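Local coordinates for glycosaminoglycan xylosylkinase (Hydra vulgaris, PDB 5XOM), which probably phosphorylates xylose in the glycosaminoglycan linkage region of proteoglycans, as a secretory-pathway kinase of the Fam20 family, at residues R60-L74 with F139-V153. Residues are numbered along the deposited sequence; the frame is centred on the assembly and turned at random.
Sequences RALTVDSDVEIYKVL and FHLDRLLGFYRAPPV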
loop_
_atom_site.group_PDB
_atom_site.type_symbol
_atom_site.label_atom_id
_atom_site.label_comp_id
_atom_site.label_asym_id
_atom_site.label_seq_id
_atom_site.Cartn_x
_atom_site.Cartn_y
_atom_site.Cartn_z
ATOM N N ARG A 60 -11.451 -8.973 7.432
ATOM C CA ARG A 60 -12.096 -7.688 7.662
ATOM C C ARG A 60 -11.822 -6.666 6.562
ATOM O O ARG A 60 -12.131 -5.481 6.742
ATOM C CB ARG A 60 -11.653 -7.118 9.011
ATOM C CG ARG A 60 -12.191 -7.898 10.219
ATOM C CD ARG A 60 -13.725 -8.001 10.171
ATOM N NE ARG A 60 -14.363 -6.693 10.113
ATOM C CZ ARG A 60 -15.674 -6.494 10.172
ATOM N NH1 ARG A 60 -16.545 -7.498 10.300
ATOM N NH2 ARG A 60 -16.153 -5.253 10.109
ATOM N N ALA A 61 -11.295 -7.092 5.415
ATOM C CA ALA A 61 -11.061 -6.156 4.314
ATOM C C ALA A 61 -10.829 -6.932 3.029
ATOM O O ALA A 61 -9.902 -7.745 2.957
ATOM C CB ALA A 61 -9.872 -5.238 4.605
ATOM N N LEU A 62 -11.653 -6.670 2.011
ATOM C CA LEU A 62 -11.400 -7.247 0.699
ATOM C C LEU A 62 -10.373 -6.440 -0.081
ATOM O O LEU A 62 -9.595 -7.013 -0.850
ATOM C CB LEU A 62 -12.702 -7.355 -0.106
ATOM C CG LEU A 62 -13.736 -8.403 0.320
ATOM C CD1 LEU A 62 -14.875 -8.437 -0.707
ATOM C CD2 LEU A 62 -13.108 -9.789 0.515
ATOM N N THR A 63 -10.340 -5.124 0.109
ATOM C CA THR A 63 -9.402 -4.252 -0.580
ATOM C C THR A 63 -8.685 -3.378 0.440
ATOM O O THR A 63 -9.032 -3.344 1.624
ATOM C CB THR A 63 -10.106 -3.380 -1.630
ATOM O OG1 THR A 63 -11.125 -2.600 -0.991
ATOM C CG2 THR A 63 -10.747 -4.252 -2.708
ATOM N N VAL A 64 -7.674 -2.658 -0.041
ATOM C CA VAL A 64 -6.777 -1.893 0.812
ATOM C C VAL A 64 -6.733 -0.446 0.338
ATOM O O VAL A 64 -7.172 -0.108 -0.762
ATOM C CB VAL A 64 -5.359 -2.490 0.834
ATOM C CG1 VAL A 64 -5.372 -3.835 1.528
ATOM C CG2 VAL A 64 -4.828 -2.620 -0.589
ATOM N N ASP A 65 -6.168 0.406 1.194
ATOM C CA ASP A 65 -6.066 1.833 0.917
ATOM C C ASP A 65 -5.114 2.137 -0.235
ATOM O O ASP A 65 -5.247 3.187 -0.871
ATOM C CB ASP A 65 -5.625 2.561 2.190
ATOM C CG ASP A 65 -5.488 4.058 1.996
ATOM O OD1 ASP A 65 -6.353 4.655 1.322
ATOM O OD2 ASP A 65 -4.521 4.640 2.530
ATOM N N SER A 66 -4.171 1.239 -0.521
ATOM C CA SER A 66 -3.119 1.477 -1.511
ATOM C C SER A 66 -3.692 1.581 -2.920
ATOM O O SER A 66 -4.136 0.583 -3.496
ATOM C CB SER A 66 -2.090 0.353 -1.446
ATOM O OG SER A 66 -1.242 0.390 -2.582
ATOM N N ASP A 67 -3.608 2.777 -3.508
ATOM C CA ASP A 67 -4.018 2.951 -4.897
ATOM C C ASP A 67 -3.101 2.200 -5.849
ATOM O O ASP A 67 -3.547 1.753 -6.912
ATOM C CB ASP A 67 -4.049 4.436 -5.262
ATOM C CG ASP A 67 -5.221 5.169 -4.633
ATOM O OD1 ASP A 67 -6.127 4.495 -4.091
ATOM O OD2 ASP A 67 -5.239 6.418 -4.686
ATOM N N VAL A 68 -1.823 2.054 -5.495
ATOM C CA VAL A 68 -0.893 1.333 -6.361
ATOM C C VAL A 68 -1.330 -0.116 -6.514
ATOM O O VAL A 68 -1.377 -0.657 -7.626
ATOM C CB VAL A 68 0.544 1.440 -5.820
ATOM C CG1 VAL A 68 1.479 0.594 -6.656
ATOM C CG2 VAL A 68 0.994 2.890 -5.831
ATOM N N GLU A 69 -1.670 -0.761 -5.399
ATOM C CA GLU A 69 -2.083 -2.161 -5.452
ATOM C C GLU A 69 -3.417 -2.320 -6.179
ATOM O O GLU A 69 -3.582 -3.242 -6.985
ATOM C CB GLU A 69 -2.158 -2.738 -4.039
ATOM C CG GLU A 69 -0.813 -2.761 -3.316
ATOM C CD GLU A 69 -0.827 -3.616 -2.055
ATOM O OE1 GLU A 69 -1.761 -4.426 -1.893
ATOM O OE2 GLU A 69 0.105 -3.489 -1.232
ATOM N N ILE A 70 -4.373 -1.425 -5.916
ATOM C CA ILE A 70 -5.700 -1.549 -6.519
ATOM C C ILE A 70 -5.656 -1.215 -8.008
ATOM O O ILE A 70 -6.220 -1.947 -8.834
ATOM C CB ILE A 70 -6.719 -0.678 -5.760
ATOM C CG1 ILE A 70 -7.021 -1.321 -4.409
ATOM C CG2 ILE A 70 -8.009 -0.546 -6.542
ATOM C CD1 ILE A 70 -7.792 -2.633 -4.541
ATOM N N TYR A 71 -4.977 -0.121 -8.384
ATOM C CA TYR A 71 -4.872 0.210 -9.809
ATOM C C TYR A 71 -4.159 -0.884 -10.585
ATOM O O TYR A 71 -4.470 -1.117 -11.759
ATOM C CB TYR A 71 -4.144 1.537 -10.035
ATOM C CG TYR A 71 -4.934 2.774 -9.668
ATOM C CD1 TYR A 71 -5.963 2.716 -8.737
ATOM C CD2 TYR A 71 -4.672 3.996 -10.282
ATOM C CE1 TYR A 71 -6.683 3.840 -8.396
ATOM C CE2 TYR A 71 -5.395 5.133 -9.949
ATOM C CZ TYR A 71 -6.396 5.044 -9.003
ATOM O OH TYR A 71 -7.134 6.150 -8.654
ATOM N N LYS A 72 -3.195 -1.558 -9.959
ATOM C CA LYS A 72 -2.530 -2.674 -10.621
ATOM C C LYS A 72 -3.529 -3.765 -10.980
ATOM O O LYS A 72 -3.464 -4.348 -12.070
ATOM C CB LYS A 72 -1.427 -3.219 -9.712
ATOM C CG LYS A 72 -0.570 -4.321 -10.310
ATOM C CD LYS A 72 0.582 -4.624 -9.365
ATOM C CE LYS A 72 1.443 -5.742 -9.883
ATOM N NZ LYS A 72 2.363 -5.246 -10.940
ATOM N N VAL A 73 -4.458 -4.060 -10.067
ATOM C CA VAL A 73 -5.470 -5.077 -10.330
ATOM C C VAL A 73 -6.480 -4.574 -11.360
ATOM O O VAL A 73 -6.826 -5.291 -12.306
ATOM C CB VAL A 73 -6.145 -5.498 -9.011
ATOM C CG1 VAL A 73 -7.316 -6.440 -9.279
ATOM C CG2 VAL A 73 -5.126 -6.162 -8.089
ATOM N N LEU A 74 -6.948 -3.330 -11.210
ATOM C CA LEU A 74 -7.915 -2.768 -12.157
ATOM C C LEU A 74 -7.342 -2.711 -13.569
ATOM O O LEU A 74 -8.038 -3.018 -14.546
ATOM C CB LEU A 74 -8.352 -1.374 -11.702
ATOM C CG LEU A 74 -9.062 -1.274 -10.350
ATOM C CD1 LEU A 74 -9.499 0.172 -10.073
ATOM C CD2 LEU A 74 -10.277 -2.212 -10.321
ATOM N N PHE A 139 -18.321 0.304 -6.037
ATOM C CA PHE A 139 -17.010 -0.174 -5.619
ATOM C C PHE A 139 -16.109 0.981 -5.187
ATOM O O PHE A 139 -15.477 0.917 -4.127
ATOM C CB PHE A 139 -16.363 -0.989 -6.739
ATOM C CG PHE A 139 -14.872 -1.035 -6.663
ATOM C CD1 PHE A 139 -14.230 -1.709 -5.633
ATOM C CD2 PHE A 139 -14.103 -0.411 -7.632
ATOM C CE1 PHE A 139 -12.849 -1.745 -5.565
ATOM C CE2 PHE A 139 -12.724 -0.444 -7.574
ATOM C CZ PHE A 139 -12.095 -1.110 -6.540
ATOM N N HIS A 140 -16.070 2.067 -5.959
ATOM C CA HIS A 140 -15.217 3.182 -5.558
ATOM C C HIS A 140 -15.756 3.892 -4.328
ATOM O O HIS A 140 -14.972 4.397 -3.516
ATOM C CB HIS A 140 -15.036 4.161 -6.711
ATOM C CG HIS A 140 -14.175 3.619 -7.799
ATOM N ND1 HIS A 140 -12.810 3.491 -7.663
ATOM C CD2 HIS A 140 -14.481 3.140 -9.027
ATOM C CE1 HIS A 140 -12.310 2.963 -8.767
ATOM N NE2 HIS A 140 -13.303 2.742 -9.609
ATOM N N LEU A 141 -17.076 3.943 -4.159
ATOM C CA LEU A 141 -17.591 4.563 -2.950
ATOM C C LEU A 141 -17.285 3.704 -1.730
ATOM O O LEU A 141 -17.078 4.232 -0.634
ATOM C CB LEU A 141 -19.095 4.816 -3.072
ATOM C CG LEU A 141 -19.741 5.283 -1.776
ATOM C CD1 LEU A 141 -19.431 6.763 -1.603
ATOM C CD2 LEU A 141 -21.248 5.049 -1.758
ATOM N N ASP A 142 -17.216 2.387 -1.917
ATOM C CA ASP A 142 -16.875 1.486 -0.818
ATOM C C ASP A 142 -15.459 1.749 -0.312
ATOM O O ASP A 142 -15.216 1.742 0.899
ATOM C CB ASP A 142 -17.022 0.040 -1.294
ATOM C CG ASP A 142 -16.372 -0.963 -0.360
ATOM O OD1 ASP A 142 -15.168 -1.251 -0.530
ATOM O OD2 ASP A 142 -17.064 -1.485 0.534
ATOM N N ARG A 143 -14.525 2.045 -1.224
ATOM C CA ARG A 143 -13.177 2.430 -0.811
ATOM C C ARG A 143 -13.158 3.842 -0.237
ATOM O O ARG A 143 -12.501 4.094 0.781
ATOM C CB ARG A 143 -12.219 2.315 -1.994
ATOM C CG ARG A 143 -12.233 0.945 -2.631
ATOM C CD ARG A 143 -11.137 0.792 -3.657
ATOM N NE ARG A 143 -9.820 0.783 -3.023
ATOM C CZ ARG A 143 -8.888 1.703 -3.239
ATOM N NH1 ARG A 143 -9.118 2.701 -4.085
ATOM N NH2 ARG A 143 -7.718 1.624 -2.622
ATOM N N LEU A 144 -13.882 4.774 -0.871
ATOM C CA LEU A 144 -13.892 6.161 -0.411
ATOM C C LEU A 144 -14.412 6.273 1.021
ATOM O O LEU A 144 -13.884 7.052 1.823
ATOM C CB LEU A 144 -14.734 7.020 -1.361
ATOM C CG LEU A 144 -14.960 8.482 -0.972
ATOM C CD1 LEU A 144 -13.622 9.196 -0.866
ATOM C CD2 LEU A 144 -15.876 9.175 -1.982
ATOM N N LEU A 145 -15.443 5.505 1.364
ATOM C CA LEU A 145 -15.981 5.551 2.716
ATOM C C LEU A 145 -15.202 4.691 3.702
ATOM O O LEU A 145 -15.550 4.678 4.889
ATOM C CB LEU A 145 -17.448 5.118 2.728
ATOM C CG LEU A 145 -18.458 5.940 1.934
ATOM C CD1 LEU A 145 -19.792 5.204 1.867
ATOM C CD2 LEU A 145 -18.612 7.333 2.544
ATOM N N GLY A 146 -14.166 3.983 3.254
ATOM C CA GLY A 146 -13.349 3.195 4.156
ATOM C C GLY A 146 -13.935 1.865 4.565
ATOM O O GLY A 146 -13.464 1.273 5.540
ATOM N N PHE A 147 -14.962 1.378 3.865
ATOM C CA PHE A 147 -15.508 0.061 4.179
ATOM C C PHE A 147 -14.591 -1.052 3.669
ATOM O O PHE A 147 -14.338 -2.027 4.381
ATOM C CB PHE A 147 -16.915 -0.088 3.593
ATOM C CG PHE A 147 -17.964 0.715 4.309
ATOM C CD1 PHE A 147 -18.055 0.692 5.692
ATOM C CD2 PHE A 147 -18.862 1.494 3.601
ATOM C CE1 PHE A 147 -19.024 1.429 6.355
ATOM C CE2 PHE A 147 -19.836 2.231 4.258
ATOM C CZ PHE A 147 -19.913 2.198 5.638
ATOM N N TYR A 148 -14.101 -0.924 2.433
ATOM C CA TYR A 148 -13.187 -1.890 1.816
ATOM C C TYR A 148 -13.770 -3.309 1.792
ATOM O O TYR A 148 -13.060 -4.295 1.990
ATOM C CB TYR A 148 -11.811 -1.867 2.503
ATOM C CG TYR A 148 -11.106 -0.519 2.381
ATOM C CD1 TYR A 148 -10.597 -0.088 1.159
ATOM C CD2 TYR A 148 -10.962 0.323 3.480
ATOM C CE1 TYR A 148 -9.971 1.139 1.033
ATOM C CE2 TYR A 148 -10.332 1.556 3.362
ATOM C CZ TYR A 148 -9.841 1.957 2.139
ATOM O OH TYR A 148 -9.223 3.180 2.019
ATOM N N ARG A 149 -15.070 -3.418 1.504
ATOM C CA ARG A 149 -15.791 -4.688 1.493
ATOM C C ARG A 149 -16.334 -5.075 0.130
ATOM O O ARG A 149 -17.154 -6.002 0.052
ATOM C CB ARG A 149 -16.951 -4.638 2.476
ATOM C CG ARG A 149 -16.476 -4.293 3.811
ATOM C CD ARG A 149 -17.549 -3.998 4.806
ATOM N NE ARG A 149 -16.874 -3.253 5.849
ATOM C CZ ARG A 149 -17.422 -2.827 6.965
ATOM N NH1 ARG A 149 -18.703 -3.069 7.267
ATOM N NH2 ARG A 149 -16.660 -2.158 7.815
ATOM N N ALA A 150 -15.963 -4.356 -0.921
ATOM C CA ALA A 150 -16.469 -4.609 -2.259
ATOM C C ALA A 150 -15.359 -5.142 -3.156
ATOM O O ALA A 150 -14.252 -4.590 -3.146
ATOM C CB ALA A 150 -17.047 -3.323 -2.862
ATOM N N PRO A 151 -15.613 -6.201 -3.923
ATOM C CA PRO A 151 -14.622 -6.711 -4.863
ATOM C C PRO A 151 -14.341 -5.648 -5.992
ATOM O O PRO A 151 -15.246 -4.896 -6.332
ATOM C CB PRO A 151 -15.252 -7.969 -5.453
ATOM C CG PRO A 151 -16.550 -8.153 -4.782
ATOM C CD PRO A 151 -16.875 -6.968 -3.949
ATOM N N PRO A 152 -13.123 -5.640 -6.487
ATOM C CA PRO A 152 -12.787 -4.680 -7.573
ATOM C C PRO A 152 -13.706 -4.794 -8.787
ATOM O O PRO A 152 -14.068 -5.887 -9.229
ATOM C CB PRO A 152 -11.342 -5.057 -7.926
ATOM C CG PRO A 152 -10.776 -5.638 -6.664
ATOM C CD PRO A 152 -11.922 -6.167 -5.819
ATOM N N VAL A 153 -14.068 -3.631 -9.338
ATOM C CA VAL A 153 -14.923 -3.511 -10.519
ATOM C C VAL A 153 -14.265 -2.569 -11.518
ATOM O O VAL A 153 -13.769 -1.502 -11.142
ATOM C CB VAL A 153 -16.326 -2.989 -10.152
ATOM C CG1 VAL A 153 -17.218 -2.945 -11.388
ATOM C CG2 VAL A 153 -16.954 -3.833 -9.034
HETATM O O HOH W 1 -13.432 -3.393 6.837
HETATM O O HOH W 2 -13.364 -2.366 -2.081
#
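Tyr-148 O is gripped by two successive amides of the facing chain: Leu-62 N at 2.8 Å, almost in line with the carbonyl, and Thr-63 N by a longer, weak bond. The Tyr-148 ring lies across Thr-63, whose OG1 meets its edge in plane, 3.3 Å from CD1. With chi1 at 58°, Thr-63 sends OG1 and CG2 to different tasks, which suits a threonine: OG1 donates to a bridging water that in turn donates to Asp-142 OD1 and Ala-150 O, while CG2 packs on Pro-152 CD at 3.8 Å.

The bend of Arg-143 at chi3 (68°) turns its guanidinium toward Val-64 and Asp-67. NH2 donates to Val-64 O over 2.6 Å, in the guanidinium plane and nearly straight at 168°; NH1 forms a weak salt bridge with Asp-67 OD1, 3.5 Å away. Ile-70 covers one face, CG1 lying 3.5 Å from NH2. Arginine suits the place, its long chain spanning the gap and its N-H groups serving carbonyl and carboxylate together. A leucine in place of Arg-143 would probably leave Val-64 O without this donor and Asp-67 without its cross-segment ion pair.

Leu-74 CD2 sits 3.9 Å from Pro-152 CB, whose rigid ring is an apolar surface, and touches Phe-139, whose ring edge receives Ile-70 CG2.

Ser-66 N-caps helix 67-74, OG accepting from Glu-69 N and bonding Glu-69 of the second subunit; Gly-146, with positive phi, ends helix 139-144 in a Schellman motif. The helices run nearly antiparallel, axes 13.7 Å apart, with Phe-139, Arg-143, Ile-70 and Leu-74 between; Ala-150 to Pro-152 pass alongside into strand 153-159, at the five-stranded antiparallel sheet's edge. Helix 49-56 packs on Ile-70, Val-73 and Pro-152, strand 205-212 meets Val-73 and Pro-152, and helix 339-347 touches His-140 and Arg-143.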